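Local coordinates for two-domain protein containing predicted PHP-like metal-dependent phosphoesterase (Bacteroides vulgatus ATCC 8482, PDB 3E38) that binds three zinc ions in a PHP-type domain and is probably a metal-dependent phosphoesterase, perhaps a 5'-3' exonuclease acting on DNA or RNA, at residues V40-R45 against E209-T214; N6-P11 against T18-F23; S142-P145 against W150-E153; N170-M175 against T201-E206. All coordinates share one frame; numbering follows the deposited sequence.

Overall arrangement
Followed from the N terminus, the chain first closes a short loop at contact 2, where the N-terminal arm 6-11 folds onto strand 17-22. Contact 1 opens next, on helix 36-45, and does not close until 209-214. That long excursion contains the other two contacts one after the other: contact 3, a small loop leading into helix 152-159, and then contact 4, which joins the hairpin at 170-175 to 201-206. No loops cross. Contacts 1, 2 and 4 all reach the large mixed sheet, and contacts 2 and 4 each touch contact 1, through the R211-D22 salt bridge and through T212 beside G171. Contact 3 lies apart, its centre about 29 Å from that of contact 1.

Contact 1 of 4, residues V40-R45 against E209-T214; sequences VDEAYR and EHRTMT
R211 meets helix 36-45 with one end of its guanidinium group. NH2 lies 3.5 Å from CB of E42, which sits at the edge of the guanidinium near its plane, and the same NH2 comes within 3.7 Å of the backbone N of A43, approaching obliquely. The carboxylate of E42 does not close a direct salt bridge: OE1 is 4.4 Å from NH2 and well out of the guanidinium plane, so that only the attraction of opposite charges remains. A water spans the gap, accepting from R211 NH2 at 2.8 Å in the guanidinium plane and donating to E42 OE1, also at 2.8 Å.

Helix 36-45 is the connection of a beta-alpha-beta crossover between the parallel strands 17-22 and 50-56, while R211 lies just ahead of strand 213-218, the antiparallel neighbour of strand 17-22. The arginine thus reaches from the loop that enters the sheet to the crossover helix, with a bend at chi3 (78°) turning its end toward E42.

Further out, R211 is held by salt bridges from NH1 to D22 and from NH2 to D46. E42 has partners of its own: OE1 in a salt bridge with R39 and OE2 accepting from the backbone N of I199. The backbone of R211 is itself braced: its O receives ND1 of H210 at 2.9 Å, from above the carbonyl plane, and the H210 ring stacks on Y238.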
loop_
_atom_site.group_PDB
_atom_site.type_symbol
_atom_site.label_atom_id
_atom_site.label_comp_id
_atom_site.label_asym_id
_atom_site.label_seq_id
_atom_site.Cartn_x
_atom_site.Cartn_y
_atom_site.Cartn_z
ATOM N N VAL B 40 3.798 -16.195 -17.561
ATOM C CA VAL B 40 3.754 -15.323 -18.719
ATOM C C VAL B 40 2.938 -14.114 -18.313
ATOM O O VAL B 40 3.284 -13.001 -18.657
ATOM C CB VAL B 40 3.173 -16.000 -20.035
ATOM C CG1 VAL B 40 3.042 -14.945 -21.159
ATOM C CG2 VAL B 40 4.040 -17.214 -20.497
ATOM N N ASP B 41 1.837 -14.362 -17.612
ATOM C CA ASP B 41 1.008 -13.278 -17.083
ATOM C C ASP B 41 1.787 -12.363 -16.152
ATOM O O ASP B 41 1.627 -11.150 -16.176
ATOM C CB ASP B 41 -0.145 -13.812 -16.267
ATOM C CG ASP B 41 -1.130 -14.580 -17.103
ATOM O OD1 ASP B 41 -1.252 -14.208 -18.281
ATOM O OD2 ASP B 41 -1.732 -15.547 -16.575
ATOM N N GLU B 42 2.591 -12.981 -15.303
ATOM C CA GLU B 42 3.369 -12.241 -14.307
ATOM C C GLU B 42 4.412 -11.361 -14.952
ATOM O O GLU B 42 4.575 -10.215 -14.560
ATOM C CB GLU B 42 4.062 -13.187 -13.358
ATOM C CG GLU B 42 3.076 -13.980 -12.454
ATOM C CD GLU B 42 3.798 -15.050 -11.618
ATOM O OE1 GLU B 42 4.910 -15.505 -12.019
ATOM O OE2 GLU B 42 3.226 -15.461 -10.593
ATOM N N ALA B 43 5.096 -11.900 -15.948
ATOM C CA ALA B 43 6.179 -11.176 -16.664
ATOM C C ALA B 43 5.605 -9.962 -17.337
ATOM O O ALA B 43 6.112 -8.857 -17.225
ATOM C CB ALA B 43 6.901 -12.079 -17.687
ATOM N N TYR B 44 4.491 -10.177 -18.003
ATOM C CA TYR B 44 3.795 -9.089 -18.665
ATOM C C TYR B 44 3.497 -7.988 -17.663
ATOM O O TYR B 44 3.854 -6.810 -17.817
ATOM C CB TYR B 44 2.462 -9.585 -19.262
ATOM C CG TYR B 44 1.734 -8.510 -19.984
ATOM C CD1 TYR B 44 2.263 -7.968 -21.143
ATOM C CD2 TYR B 44 0.534 -7.994 -19.503
ATOM C CE1 TYR B 44 1.623 -6.954 -21.816
ATOM C CE2 TYR B 44 -0.137 -6.978 -20.189
ATOM C CZ TYR B 44 0.432 -6.473 -21.347
ATOM O OH TYR B 44 -0.164 -5.489 -22.072
ATOM N N ARG B 45 2.780 -8.394 -16.639
ATOM C CA ARG B 45 2.311 -7.451 -15.603
ATOM C C ARG B 45 3.449 -6.659 -14.967
ATOM O O ARG B 45 3.326 -5.459 -14.724
ATOM C CB ARG B 45 1.513 -8.200 -14.537
ATOM C CG ARG B 45 0.753 -7.316 -13.615
ATOM C CD ARG B 45 -0.334 -8.113 -12.830
ATOM N NE ARG B 45 0.221 -9.204 -12.038
ATOM C CZ ARG B 45 -0.085 -10.489 -12.155
ATOM N NH1 ARG B 45 -1.020 -10.899 -13.007
ATOM N NH2 ARG B 45 0.539 -11.357 -11.365
ATOM N N GLU B 209 8.610 -3.590 -3.661
ATOM C CA GLU B 209 9.594 -4.631 -3.988
ATOM C C GLU B 209 9.411 -5.100 -5.424
ATOM O O GLU B 209 8.375 -4.947 -6.032
ATOM C CB GLU B 209 9.483 -5.822 -3.044
ATOM C CG GLU B 209 9.835 -5.506 -1.612
ATOM C CD GLU B 209 9.790 -6.710 -0.724
ATOM O OE1 GLU B 209 9.686 -7.861 -1.236
ATOM O OE2 GLU B 209 9.850 -6.497 0.511
ATOM N N HIS B 210 10.467 -5.675 -5.966
ATOM C CA HIS B 210 10.438 -6.171 -7.347
ATOM C C HIS B 210 11.202 -7.447 -7.463
ATOM O O HIS B 210 12.199 -7.689 -6.759
ATOM C CB HIS B 210 11.073 -5.131 -8.289
ATOM C CG HIS B 210 12.519 -4.925 -8.014
ATOM N ND1 HIS B 210 13.486 -5.745 -8.545
ATOM C CD2 HIS B 210 13.158 -4.089 -7.166
ATOM C CE1 HIS B 210 14.671 -5.390 -8.083
ATOM N NE2 HIS B 210 14.501 -4.385 -7.241
ATOM N N ARG B 211 10.800 -8.250 -8.431
ATOM C CA ARG B 211 11.438 -9.528 -8.611
ATOM C C ARG B 211 12.870 -9.289 -9.009
ATOM O O ARG B 211 13.143 -8.384 -9.772
ATOM C CB ARG B 211 10.730 -10.382 -9.669
ATOM C CG ARG B 211 11.129 -10.087 -11.115
ATOM C CD ARG B 211 10.787 -11.256 -12.021
ATOM N NE ARG B 211 9.372 -11.249 -12.326
ATOM C CZ ARG B 211 8.705 -12.242 -12.879
ATOM N NH1 ARG B 211 9.313 -13.370 -13.187
ATOM N NH2 ARG B 211 7.405 -12.092 -13.109
ATOM N N THR B 212 13.781 -10.088 -8.467
ATOM C CA THR B 212 15.189 -10.021 -8.866
ATOM C C THR B 212 15.264 -10.354 -10.342
ATOM O O THR B 212 14.624 -11.267 -10.838
ATOM C CB THR B 212 16.021 -10.971 -8.012
ATOM O OG1 THR B 212 15.912 -10.513 -6.666
ATOM C CG2 THR B 212 17.485 -11.013 -8.430
HETATM N N MSE B 213 16.002 -9.561 -11.070
HETATM C CA MSE B 213 16.028 -9.758 -12.503
HETATM C C MSE B 213 17.299 -9.289 -13.141
HETATM O O MSE B 213 18.213 -8.880 -12.476
HETATM C CB MSE B 213 14.867 -8.975 -13.126
HETATM C CG MSE B 213 15.020 -7.452 -13.003
HETATM SE SE MSE B 213 13.475 -6.481 -13.730
HETATM C CE MSE B 213 12.190 -7.015 -12.358
ATOM N N THR B 214 17.338 -9.369 -14.465
ATOM C CA THR B 214 18.533 -8.924 -15.230
ATOM C C THR B 214 18.204 -7.890 -16.280
ATOM O O THR B 214 17.273 -8.034 -17.078
ATOM C CB THR B 214 19.272 -10.094 -15.949
ATOM O OG1 THR B 214 19.592 -11.113 -15.018
ATOM C CG2 THR B 214 20.532 -9.632 -16.630
HETATM O O HOH W 1 6.851 -14.760 -13.938
#

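Contact 2 of 4, residues N6-P11 against T18-F23; sequences NEIQVP and TLKCDF
K20 and I8 lie alongside each other with their side chains running in opposite directions, so that the lysine methylenes pass along the isoleucine. CD1 of I8 rests 3.8 Å from CG of K20, and farther along the lysine CE packs 3.9 Å from CG2 of V10, again with the two side chains pointing past each other in opposite directions. A bend at chi2 of K20 (97°) carries its amine to the backbone of the arm, where NZ donates to the carbonyl O of I8 at 3.0 Å, in the carbonyl plane. Two waters complete the grip: one accepts from NZ and from N of I8 while donating to OE1 of E7, and the other accepts from NZ and donates to O of V10. An alanine at K20 would take away both the aliphatic strip under I8 and V10 and the amine, and would probably leave the carbonyl of I8 without its charged donor and the arm less firmly seated.

Strand 17-22 belongs to the large mixed sheet of the PHP domain, between strands 50-56 and 213-218. The irregular arm 6-11 is laid over it. At the far end of the arm the arrangement changes. V10 and T18 cross at about a right angle, their CG2 methyls 3.9 Å apart, and OG1 of T18 donates to O of P11 at 2.8 Å, meeting a lone pair in the carbonyl plane. The arm's other neighbours include helix 247-257, where V10 and P11 touch F253, and D279 in the Ig-like region, which binds the backbone of Q9.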
loop_
_atom_site.group_PDB
_atom_site.type_symbol
_atom_site.label_atom_id
_atom_site.label_comp_id
_atom_site.label_asym_id
_atom_site.label_seq_id
_atom_site.Cartn_x
_atom_site.Cartn_y
_atom_site.Cartn_z
ATOM N N ASN B 6 2.819 -2.829 -15.987
ATOM C CA ASN B 6 3.482 -1.829 -15.236
ATOM C C ASN B 6 4.897 -1.763 -15.782
ATOM O O ASN B 6 5.726 -2.551 -15.427
ATOM C CB ASN B 6 3.489 -2.197 -13.733
ATOM C CG ASN B 6 2.068 -2.371 -13.160
ATOM O OD1 ASN B 6 1.217 -1.504 -13.328
ATOM N ND2 ASN B 6 1.803 -3.521 -12.548
ATOM N N GLU B 7 5.168 -0.787 -16.626
ATOM C CA GLU B 7 6.487 -0.672 -17.218
ATOM C C GLU B 7 7.538 -0.377 -16.177
ATOM O O GLU B 7 7.293 0.315 -15.218
ATOM C CB GLU B 7 6.514 0.443 -18.264
ATOM C CG GLU B 7 5.619 0.181 -19.481
ATOM C CD GLU B 7 6.064 -0.979 -20.375
ATOM O OE1 GLU B 7 7.220 -1.479 -20.310
ATOM O OE2 GLU B 7 5.217 -1.372 -21.188
ATOM N N ILE B 8 8.724 -0.893 -16.424
ATOM C CA ILE B 8 9.893 -0.620 -15.593
ATOM C C ILE B 8 10.643 0.538 -16.265
ATOM O O ILE B 8 11.281 0.368 -17.314
ATOM C CB ILE B 8 10.818 -1.838 -15.458
ATOM C CG1 ILE B 8 10.045 -3.035 -14.850
ATOM C CG2 ILE B 8 12.063 -1.473 -14.631
ATOM C CD1 ILE B 8 10.771 -4.374 -14.924
ATOM N N GLN B 9 10.549 1.709 -15.639
ATOM C CA GLN B 9 11.148 2.942 -16.158
ATOM C C GLN B 9 12.603 3.134 -15.812
ATOM O O GLN B 9 12.956 3.647 -14.764
ATOM C CB GLN B 9 10.358 4.137 -15.671
ATOM C CG GLN B 9 8.917 4.123 -16.199
ATOM C CD GLN B 9 8.185 5.350 -15.740
ATOM O OE1 GLN B 9 8.582 6.469 -16.050
ATOM N NE2 GLN B 9 7.155 5.158 -14.951
ATOM N N VAL B 10 13.425 2.665 -16.731
ATOM C CA VAL B 10 14.883 2.792 -16.639
ATOM C C VAL B 10 15.366 3.252 -18.017
ATOM O O VAL B 10 14.642 3.106 -19.002
ATOM C CB VAL B 10 15.596 1.491 -16.208
ATOM C CG1 VAL B 10 15.304 1.187 -14.725
ATOM C CG2 VAL B 10 15.208 0.340 -17.112
ATOM N N PRO B 11 16.559 3.813 -18.081
ATOM C CA PRO B 11 16.994 4.256 -19.383
ATOM C C PRO B 11 17.695 3.214 -20.220
ATOM O O PRO B 11 17.972 2.076 -19.793
ATOM C CB PRO B 11 17.995 5.382 -19.062
ATOM C CG PRO B 11 18.449 5.139 -17.621
ATOM C CD PRO B 11 17.583 4.046 -17.038
ATOM N N THR B 18 17.297 -1.347 -23.406
ATOM C CA THR B 18 17.282 -2.058 -22.111
ATOM C C THR B 18 16.080 -2.987 -21.979
ATOM O O THR B 18 14.884 -2.588 -21.933
ATOM C CB THR B 18 17.408 -1.086 -20.858
ATOM O OG1 THR B 18 18.663 -0.376 -20.891
ATOM C CG2 THR B 18 17.309 -1.873 -19.530
ATOM N N LEU B 19 16.418 -4.256 -21.906
ATOM C CA LEU B 19 15.409 -5.299 -21.732
ATOM C C LEU B 19 15.475 -5.893 -20.326
ATOM O O LEU B 19 16.580 -6.078 -19.700
ATOM C CB LEU B 19 15.613 -6.357 -22.814
ATOM C CG LEU B 19 15.635 -5.876 -24.269
ATOM C CD1 LEU B 19 16.059 -7.033 -25.210
ATOM C CD2 LEU B 19 14.242 -5.232 -24.687
ATOM N N LYS B 20 14.296 -6.166 -19.803
ATOM C CA LYS B 20 14.166 -6.698 -18.423
ATOM C C LYS B 20 13.816 -8.171 -18.482
ATOM O O LYS B 20 12.753 -8.569 -18.983
ATOM C CB LYS B 20 13.175 -5.881 -17.590
ATOM C CG LYS B 20 13.422 -4.347 -17.612
ATOM C CD LYS B 20 12.523 -3.675 -18.633
ATOM C CE LYS B 20 12.788 -2.183 -18.750
ATOM N NZ LYS B 20 11.799 -1.466 -19.620
ATOM N N CYS B 21 14.761 -8.989 -18.022
ATOM C CA CYS B 21 14.624 -10.434 -18.173
ATOM C C CYS B 21 14.789 -11.250 -16.898
ATOM O O CYS B 21 15.521 -10.843 -15.985
ATOM C CB CYS B 21 15.650 -10.918 -19.208
ATOM S SG CYS B 21 15.711 -9.926 -20.723
ATOM N N ASP B 22 14.058 -12.375 -16.859
ATOM C CA ASP B 22 14.090 -13.374 -15.756
ATOM C C ASP B 22 14.383 -14.739 -16.373
ATOM O O ASP B 22 13.528 -15.372 -17.007
ATOM C CB ASP B 22 12.789 -13.358 -14.964
ATOM C CG ASP B 22 12.868 -14.124 -13.662
ATOM O OD1 ASP B 22 13.975 -14.600 -13.337
ATOM O OD2 ASP B 22 11.813 -14.223 -12.965
ATOM N N PHE B 23 15.613 -15.188 -16.188
ATOM C CA PHE B 23 16.094 -16.386 -16.886
ATOM C C PHE B 23 16.020 -17.668 -16.076
ATOM O O PHE B 23 16.698 -18.642 -16.373
ATOM C CB PHE B 23 17.549 -16.151 -17.316
ATOM C CG PHE B 23 17.735 -15.010 -18.299
ATOM C CD1 PHE B 23 17.095 -15.029 -19.525
ATOM C CD2 PHE B 23 18.593 -13.975 -18.019
ATOM C CE1 PHE B 23 17.289 -14.039 -20.429
ATOM C CE2 PHE B 23 18.791 -12.961 -18.927
ATOM C CZ PHE B 23 18.134 -12.991 -20.124
HETATM O O HOH W 2 9.197 -2.499 -18.830
HETATM O O HOH W 3 13.457 0.907 -20.389
#

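Contact 3 of 4, residues S142-P145 against W150-E153; sequences SQQP and WWPE
The N-terminus of helix 152-159 is approached through a loop that folds back on itself where Q144 meets W151, the N-cap residue of that helix. NE1 of W151 donates to OE1 of Q144 at 3.0 Å, almost perfectly straight (175° at the hydrogen) and with the oxygen in the plane of the indole, off its edge. On the amide side the bond is less regular: the donor stands well above the carbonyl plane, 62° out of it, so it does not use a lone pair. The amide and ring planes are 61° apart, and the two side chains run past each other in opposite directions. The glutamine runs out nearly straight past CG, with CG itself anti to the carbonyl carbon, and so carries the amide to the indole edge.

At the helix start, ND1 of H154, three residues on, accepts from the backbone N of W151, which amounts to one half of a capping box, since a tryptophan side chain cannot return the bond.

The Q144 amide is gripped at both ends, which fixes its rotation. OE1 also accepts from the backbone N of K149, and NE2 donates to O of P138, the residue after the zinc ligand H137, whose side chain is about 8 Å from that of Q144. O of Q144 accepts a hydrogen bond from R297 of a neighbouring subunit.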
loop_
_atom_site.group_PDB
_atom_site.type_symbol
_atom_site.label_atom_id
_atom_site.label_comp_id
_atom_site.label_asym_id
_atom_site.label_seq_id
_atom_site.Cartn_x
_atom_site.Cartn_y
_atom_site.Cartn_z
ATOM N N SER B 142 22.328 -24.250 1.295
ATOM C CA SER B 142 21.922 -25.646 1.386
ATOM C C SER B 142 23.023 -26.564 0.836
ATOM O O SER B 142 23.228 -27.697 1.277
ATOM C CB SER B 142 20.613 -25.890 0.644
ATOM O OG SER B 142 20.337 -27.278 0.659
ATOM N N GLN B 143 23.755 -26.025 -0.117
ATOM C CA GLN B 143 24.824 -26.767 -0.776
ATOM C C GLN B 143 26.215 -26.254 -0.379
ATOM O O GLN B 143 27.205 -26.969 -0.506
ATOM C CB GLN B 143 24.610 -26.764 -2.293
ATOM C CG GLN B 143 23.477 -27.690 -2.740
ATOM C CD GLN B 143 23.515 -27.993 -4.230
ATOM O OE1 GLN B 143 23.931 -27.168 -5.032
ATOM N NE2 GLN B 143 23.087 -29.180 -4.599
ATOM N N GLN B 144 26.265 -25.005 0.072
ATOM C CA GLN B 144 27.503 -24.396 0.593
ATOM C C GLN B 144 27.140 -23.613 1.853
ATOM O O GLN B 144 27.002 -22.388 1.832
ATOM C CB GLN B 144 28.204 -23.504 -0.437
ATOM C CG GLN B 144 28.592 -24.227 -1.743
ATOM C CD GLN B 144 29.728 -23.573 -2.510
ATOM O OE1 GLN B 144 30.907 -23.819 -2.223
ATOM N NE2 GLN B 144 29.382 -22.768 -3.518
ATOM N N PRO B 145 26.978 -24.328 2.972
ATOM C CA PRO B 145 26.473 -23.650 4.154
ATOM C C PRO B 145 27.415 -22.726 4.886
ATOM O O PRO B 145 26.949 -21.957 5.706
ATOM C CB PRO B 145 26.106 -24.810 5.094
ATOM C CG PRO B 145 26.820 -25.975 4.613
ATOM C CD PRO B 145 27.132 -25.776 3.179
ATOM N N TRP B 150 34.497 -21.991 -5.000
ATOM C CA TRP B 150 34.749 -22.355 -6.401
ATOM C C TRP B 150 35.455 -23.694 -6.371
ATOM O O TRP B 150 36.524 -23.841 -5.814
ATOM C CB TRP B 150 35.607 -21.311 -7.124
ATOM C CG TRP B 150 35.842 -21.605 -8.589
ATOM C CD1 TRP B 150 36.763 -22.469 -9.103
ATOM C CD2 TRP B 150 35.190 -21.007 -9.721
ATOM N NE1 TRP B 150 36.707 -22.474 -10.477
ATOM C CE2 TRP B 150 35.755 -21.581 -10.886
ATOM C CE3 TRP B 150 34.186 -20.055 -9.864
ATOM C CZ2 TRP B 150 35.338 -21.233 -12.187
ATOM C CZ3 TRP B 150 33.752 -19.713 -11.177
ATOM C CH2 TRP B 150 34.338 -20.293 -12.307
ATOM N N TRP B 151 34.826 -24.691 -6.956
ATOM C CA TRP B 151 35.388 -26.044 -6.930
ATOM C C TRP B 151 36.161 -26.383 -8.186
ATOM O O TRP B 151 36.134 -25.657 -9.168
ATOM C CB TRP B 151 34.277 -27.064 -6.718
ATOM C CG TRP B 151 33.535 -26.827 -5.462
ATOM C CD1 TRP B 151 32.946 -25.655 -5.060
ATOM C CD2 TRP B 151 33.208 -27.793 -4.474
ATOM N NE1 TRP B 151 32.304 -25.836 -3.870
ATOM C CE2 TRP B 151 32.443 -27.140 -3.488
ATOM C CE3 TRP B 151 33.459 -29.151 -4.338
ATOM C CZ2 TRP B 151 31.974 -27.788 -2.373
ATOM C CZ3 TRP B 151 32.999 -29.794 -3.207
ATOM C CH2 TRP B 151 32.264 -29.115 -2.245
ATOM N N PRO B 152 36.860 -27.507 -8.157
ATOM C CA PRO B 152 37.663 -27.842 -9.346
ATOM C C PRO B 152 36.779 -28.190 -10.551
ATOM O O PRO B 152 37.214 -28.131 -11.693
ATOM C CB PRO B 152 38.552 -29.023 -8.871
ATOM C CG PRO B 152 38.399 -29.076 -7.350
ATOM C CD PRO B 152 37.069 -28.429 -7.026
ATOM N N GLU B 153 35.517 -28.473 -10.273
ATOM C CA GLU B 153 34.539 -28.816 -11.320
ATOM C C GLU B 153 34.034 -27.584 -12.018
ATOM O O GLU B 153 33.632 -27.621 -13.169
ATOM C CB GLU B 153 33.303 -29.516 -10.760
ATOM C CG GLU B 153 33.538 -30.920 -10.283
ATOM C CD GLU B 153 33.965 -31.003 -8.835
ATOM O OE1 GLU B 153 34.510 -30.030 -8.274
ATOM O OE2 GLU B 153 33.736 -32.072 -8.258
#

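Contact 4 of 4, residues N170-M175 against T201-E206; sequences NGHLYM and TDYDFE
The carbonyl O of D202 receives NE2 of H172 at 2.7 Å, a short bond with 161° at the hydrogen. The oxygen lies in the imidazole plane, at the ring edge, and the N-H arrives nearly in line with the carbonyl bond. This grip sets the histidine against Y203, which follows D202. CG of Y203 lies beside the backbone N, anti to the carbonyl carbon, which turns the ring toward the hairpin. NE2 of H172 stands over one face of the phenol, and CE1 of H172 comes within 3.2 Å of CE1 of Y203. The ring planes meet obliquely at 45°, with centroids 4.6 Å apart.

Beyond the histidine, the phenol reaches the backbone at G171, with OH 3.3 Å from CA. G171 and H172 are the two central residues of a type II' turn that joins strands 165-170 and 173-174 as a beta hairpin, N170 and L173 being paired through both their N and O atoms. A serine in place of Y203 would strip the aromatic face from beneath the imidazole, and is likely to leave a gap between H172 and the turn and T212 N without its weak partner.

T212 ties the contact to the approach to strand 213-218: its OG1 bonds O of G171, and its N makes a weak bond with OH of Y203. ND1 of H172 also pairs with H240, in the link between strands 235-239 and 242-244. N170 bonds the zinc ligand D194, while 201-206 takes in the end of the short helix 199-202 and runs on as loop.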
loop_
_atom_site.group_PDB
_atom_site.type_symbol
_atom_site.label_atom_id
_atom_site.label_comp_id
_atom_site.label_asym_id
_atom_site.label_seq_id
_atom_site.Cartn_x
_atom_site.Cartn_y
_atom_site.Cartn_z
ATOM N N ASN B 170 19.962 -14.240 -6.744
ATOM C CA ASN B 170 18.836 -15.190 -6.908
ATOM C C ASN B 170 17.753 -14.946 -5.864
ATOM O O ASN B 170 17.942 -15.151 -4.671
ATOM C CB ASN B 170 19.354 -16.640 -6.812
ATOM C CG ASN B 170 18.310 -17.692 -7.181
ATOM O OD1 ASN B 170 17.284 -17.769 -6.546
ATOM N ND2 ASN B 170 18.611 -18.549 -8.178
ATOM N N GLY B 171 16.608 -14.504 -6.322
ATOM C CA GLY B 171 15.511 -14.202 -5.409
ATOM C C GLY B 171 16.020 -13.204 -4.392
ATOM O O GLY B 171 16.482 -12.148 -4.748
ATOM N N HIS B 172 15.949 -13.566 -3.119
ATOM C CA HIS B 172 16.354 -12.670 -2.030
ATOM C C HIS B 172 17.790 -12.971 -1.596
ATOM O O HIS B 172 18.239 -12.509 -0.585
ATOM C CB HIS B 172 15.345 -12.744 -0.895
ATOM C CG HIS B 172 13.962 -12.298 -1.311
ATOM N ND1 HIS B 172 13.702 -11.003 -1.684
ATOM C CD2 HIS B 172 12.796 -12.976 -1.470
ATOM C CE1 HIS B 172 12.420 -10.882 -2.011
ATOM N NE2 HIS B 172 11.840 -12.064 -1.887
ATOM N N LEU B 173 18.507 -13.694 -2.436
ATOM C CA LEU B 173 19.936 -14.077 -2.142
ATOM C C LEU B 173 20.910 -13.336 -3.022
ATOM O O LEU B 173 20.876 -13.469 -4.225
ATOM C CB LEU B 173 20.162 -15.605 -2.262
ATOM C CG LEU B 173 21.580 -16.210 -2.015
ATOM C CD1 LEU B 173 22.198 -15.854 -0.638
ATOM C CD2 LEU B 173 21.581 -17.728 -2.201
ATOM N N TYR B 174 21.748 -12.538 -2.372
ATOM C CA TYR B 174 22.866 -11.766 -2.980
ATOM C C TYR B 174 24.166 -12.515 -2.716
ATOM O O TYR B 174 24.414 -12.882 -1.595
ATOM C CB TYR B 174 22.919 -10.352 -2.373
ATOM C CG TYR B 174 24.089 -9.477 -2.801
ATOM C CD1 TYR B 174 24.221 -9.051 -4.109
ATOM C CD2 TYR B 174 25.008 -9.014 -1.874
ATOM C CE1 TYR B 174 25.224 -8.216 -4.475
ATOM C CE2 TYR B 174 26.042 -8.188 -2.243
ATOM C CZ TYR B 174 26.138 -7.787 -3.545
ATOM O OH TYR B 174 27.164 -6.970 -3.926
HETATM N N MSE B 175 24.979 -12.716 -3.758
HETATM C CA MSE B 175 26.216 -13.513 -3.686
HETATM C C MSE B 175 27.406 -12.816 -4.293
HETATM O O MSE B 175 27.798 -13.130 -5.397
HETATM C CB MSE B 175 25.981 -14.848 -4.398
HETATM C CG MSE B 175 24.739 -15.493 -3.803
HETATM SE SE MSE B 175 23.808 -16.885 -4.760
HETATM C CE MSE B 175 22.951 -15.891 -6.211
ATOM N N THR B 201 3.547 -13.748 -3.845
ATOM C CA THR B 201 3.738 -14.435 -2.573
ATOM C C THR B 201 5.137 -14.172 -2.011
ATOM O O THR B 201 5.334 -14.153 -0.778
ATOM C CB THR B 201 3.513 -15.956 -2.699
ATOM O OG1 THR B 201 2.104 -16.227 -2.858
ATOM C CG2 THR B 201 4.012 -16.670 -1.482
ATOM N N ASP B 202 6.083 -13.917 -2.912
ATOM C CA ASP B 202 7.500 -13.708 -2.511
ATOM C C ASP B 202 8.028 -12.295 -2.631
ATOM O O ASP B 202 9.169 -12.036 -2.299
ATOM C CB ASP B 202 8.442 -14.613 -3.323
ATOM C CG ASP B 202 8.391 -16.069 -2.870
ATOM O OD1 ASP B 202 7.572 -16.409 -1.973
ATOM O OD2 ASP B 202 9.152 -16.872 -3.422
ATOM N N TYR B 203 7.223 -11.395 -3.170
ATOM C CA TYR B 203 7.659 -9.995 -3.291
ATOM C C TYR B 203 6.520 -9.141 -2.836
ATOM O O TYR B 203 5.388 -9.319 -3.245
ATOM C CB TYR B 203 8.167 -9.614 -4.720
ATOM C CG TYR B 203 9.431 -10.382 -5.149
ATOM C CD1 TYR B 203 10.696 -9.950 -4.823
ATOM C CD2 TYR B 203 9.323 -11.540 -5.881
ATOM C CE1 TYR B 203 11.852 -10.691 -5.202
ATOM C CE2 TYR B 203 10.415 -12.256 -6.285
ATOM C CZ TYR B 203 11.695 -11.833 -5.951
ATOM O OH TYR B 203 12.753 -12.623 -6.375
ATOM N N ASP B 204 6.844 -8.257 -1.910
ATOM C CA ASP B 204 5.851 -7.355 -1.332
ATOM C C ASP B 204 5.835 -6.154 -2.217
ATOM O O ASP B 204 6.587 -5.199 -2.014
ATOM C CB ASP B 204 6.212 -6.972 0.096
ATOM C CG ASP B 204 5.036 -6.398 0.863
ATOM O OD1 ASP B 204 4.014 -5.984 0.250
ATOM O OD2 ASP B 204 5.144 -6.360 2.106
ATOM N N PHE B 205 4.968 -6.248 -3.211
ATOM C CA PHE B 205 4.890 -5.254 -4.254
ATOM C C PHE B 205 4.329 -4.007 -3.628
ATOM O O PHE B 205 4.628 -2.899 -4.065
ATOM C CB PHE B 205 4.056 -5.727 -5.467
ATOM C CG PHE B 205 4.756 -6.749 -6.336
ATOM C CD1 PHE B 205 5.828 -6.377 -7.139
ATOM C CD2 PHE B 205 4.338 -8.069 -6.374
ATOM C CE1 PHE B 205 6.486 -7.323 -7.957
ATOM C CE2 PHE B 205 4.991 -9.018 -7.186
ATOM C CZ PHE B 205 6.065 -8.644 -7.974
ATOM N N GLU B 206 3.566 -4.223 -2.558
ATOM C CA GLU B 206 2.930 -3.127 -1.790
ATOM C C GLU B 206 4.022 -2.169 -1.325
ATOM O O GLU B 206 3.897 -0.959 -1.451
ATOM C CB GLU B 206 2.114 -3.642 -0.582
#